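Local coordinates for putative cytosine/guanine deaminase (Unidentified, PDB 2PAJ), which catalyses the zinc-dependent hydrolytic deamination of 2-amino-4-hydroxypteridines such as isoxanthopterin, giving 2,4-dihydroxypteridines and ammonium, at residues D148-L153 and F164-G169. Residues are numbered along the deposited sequence; the frame is centred on the assembly and turned at random.
Sequences DSSAIL and FVLLRG
S150 and L153, on the first turns of helix 149-159, meet F164 and L166 on strand 163-168; segment 149-153 runs nearly antiparallel to segment 164-168 (163°), their axes 10.0 Å apart at closest approach. This is the return half of a beta-alpha-beta unit in the TIM barrel of the amidohydrolase family: strand 131-136, helix 149-159, then strand 163-168 beside 131-136. The nearest CA atoms are S150 CA and L166 CA, 7.4 Å apart. No hydrogen bond joins the segments; buried side chains fill the layer between helix and barrel wall. F164 and L166 alternate with V165 along the strand, and both turn toward the helix. F164 holds CG anti to its backbone N (chi1 -170°), which carries the ring out from the strand to L153. There the CE2-CZ rim takes the leucine, F164 CE2 lying 3.7 Å from L153 CB and F164 CZ 3.8 Å from L153 CD1, while the L153 carbonyl lies over one ring face, its carbon offset toward the rim, its oxygen near the centre. An edge-to-face contact with F154 further packs the F164 ring. L153 also touches A119 of helix 112-127; the L153 side chain is about 13 Å from the zinc ion. L166 splits its two methyls between helix residues one turn apart: CD1 meets L153 CD1 at 4.0 Å, the side chains crossing nearly perpendicularly, while CD2 turns to the serine. The S150 hydroxyl is hydrogen-bonded to Y141 OH; against the leucine it makes only van der Waals contact, S150 OG to L166 CD2 at 3.5 Å.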
loop_
_atom_site.group_PDB
_atom_site.type_symbol
_atom_site.label_atom_id
_atom_site.label_comp_id
_atom_site.label_asym_id
_atom_site.label_seq_id
_atom_site.Cartn_x
_atom_site.Cartn_y
_atom_site.Cartn_z
ATOM N N ASP A 148 19.200 -10.415 -3.218
ATOM C CA ASP A 148 17.987 -10.740 -2.487
ATOM C C ASP A 148 17.000 -9.561 -2.510
ATOM O O ASP A 148 17.104 -8.620 -1.708
ATOM C CB ASP A 148 18.320 -11.115 -1.040
ATOM C CG ASP A 148 17.142 -11.732 -0.337
ATOM O OD1 ASP A 148 16.051 -11.662 -0.929
ATOM O OD2 ASP A 148 17.289 -12.278 0.777
ATOM N N SER A 149 16.056 -9.613 -3.445
ATOM C CA SER A 149 15.038 -8.576 -3.583
ATOM C C SER A 149 14.332 -8.346 -2.250
ATOM O O SER A 149 14.303 -7.233 -1.718
ATOM C CB SER A 149 14.006 -9.003 -4.614
ATOM O OG SER A 149 14.640 -9.169 -5.859
ATOM N N SER A 150 13.763 -9.416 -1.716
ATOM C CA SER A 150 13.054 -9.338 -0.463
ATOM C C SER A 150 13.890 -8.659 0.618
ATOM O O SER A 150 13.399 -7.768 1.319
ATOM C CB SER A 150 12.653 -10.737 -0.038
ATOM O OG SER A 150 11.942 -11.362 -1.090
ATOM N N ALA A 151 15.148 -9.066 0.753
ATOM C CA ALA A 151 16.028 -8.476 1.754
ATOM C C ALA A 151 16.072 -6.965 1.579
ATOM O O ALA A 151 15.817 -6.208 2.509
ATOM C CB ALA A 151 17.423 -9.045 1.610
ATOM N N ILE A 152 16.410 -6.546 0.370
ATOM C CA ILE A 152 16.516 -5.138 0.036
ATOM C C ILE A 152 15.244 -4.340 0.351
ATOM O O ILE A 152 15.310 -3.256 0.942
ATOM C CB ILE A 152 16.871 -4.981 -1.462
ATOM C CG1 ILE A 152 18.235 -5.631 -1.737
ATOM C CG2 ILE A 152 16.858 -3.519 -1.844
ATOM C CD1 ILE A 152 18.534 -5.847 -3.202
ATOM N N LEU A 153 14.088 -4.880 -0.034
ATOM C CA LEU A 153 12.825 -4.205 0.209
ATOM C C LEU A 153 12.571 -3.951 1.696
ATOM O O LEU A 153 12.175 -2.840 2.071
ATOM C CB LEU A 153 11.670 -4.999 -0.404
ATOM C CG LEU A 153 11.508 -4.935 -1.928
ATOM C CD1 LEU A 153 10.271 -5.704 -2.373
ATOM C CD2 LEU A 153 11.392 -3.499 -2.358
ATOM N N PHE A 164 6.200 -2.559 6.319
ATOM C CA PHE A 164 6.247 -3.103 4.971
ATOM C C PHE A 164 5.541 -4.444 4.867
ATOM O O PHE A 164 5.622 -5.271 5.767
ATOM C CB PHE A 164 7.695 -3.250 4.514
ATOM C CG PHE A 164 7.832 -3.587 3.061
ATOM C CD1 PHE A 164 7.448 -2.673 2.081
ATOM C CD2 PHE A 164 8.332 -4.823 2.670
ATOM C CE1 PHE A 164 7.556 -2.985 0.727
ATOM C CE2 PHE A 164 8.449 -5.155 1.324
ATOM C CZ PHE A 164 8.061 -4.235 0.340
ATOM N N VAL A 165 4.831 -4.644 3.766
ATOM C CA VAL A 165 4.119 -5.887 3.529
ATOM C C VAL A 165 4.626 -6.464 2.212
ATOM O O VAL A 165 4.371 -5.910 1.144
ATOM C CB VAL A 165 2.592 -5.652 3.429
ATOM C CG1 VAL A 165 1.877 -6.947 3.115
ATOM C CG2 VAL A 165 2.072 -5.071 4.718
ATOM N N LEU A 166 5.351 -7.574 2.287
ATOM C CA LEU A 166 5.881 -8.203 1.085
ATOM C C LEU A 166 4.875 -9.123 0.407
ATOM O O LEU A 166 4.378 -10.071 1.010
ATOM C CB LEU A 166 7.147 -8.992 1.416
ATOM C CG LEU A 166 7.782 -9.748 0.244
ATOM C CD1 LEU A 166 8.115 -8.783 -0.884
ATOM C CD2 LEU A 166 9.022 -10.480 0.722
ATOM N N LEU A 167 4.580 -8.830 -0.853
ATOM C CA LEU A 167 3.647 -9.628 -1.637
ATOM C C LEU A 167 4.505 -10.416 -2.637
ATOM O O LEU A 167 4.623 -10.051 -3.803
ATOM C CB LEU A 167 2.659 -8.718 -2.377
ATOM C CG LEU A 167 1.977 -7.584 -1.605
ATOM C CD1 LEU A 167 1.017 -6.856 -2.528
ATOM C CD2 LEU A 167 1.248 -8.143 -0.411
ATOM N N ARG A 168 5.105 -11.498 -2.149
ATOM C CA ARG A 168 5.994 -12.351 -2.930
ATOM C C ARG A 168 5.315 -12.895 -4.175
ATOM O O ARG A 168 4.512 -13.819 -4.102
ATOM C CB ARG A 168 6.489 -13.499 -2.037
ATOM C CG ARG A 168 7.901 -14.006 -2.323
ATOM C CD ARG A 168 8.003 -14.736 -3.655
ATOM N NE ARG A 168 9.306 -15.375 -3.830
ATOM C CZ ARG A 168 9.670 -16.053 -4.913
ATOM N NH1 ARG A 168 8.828 -16.188 -5.926
ATOM N NH2 ARG A 168 10.881 -16.585 -4.990
ATOM N N GLY A 169 5.652 -12.313 -5.321
ATOM C CA GLY A 169 5.056 -12.737 -6.573
ATOM C C GLY A 169 5.929 -13.659 -7.394
ATOM O O GLY A 169 7.030 -14.013 -6.985
#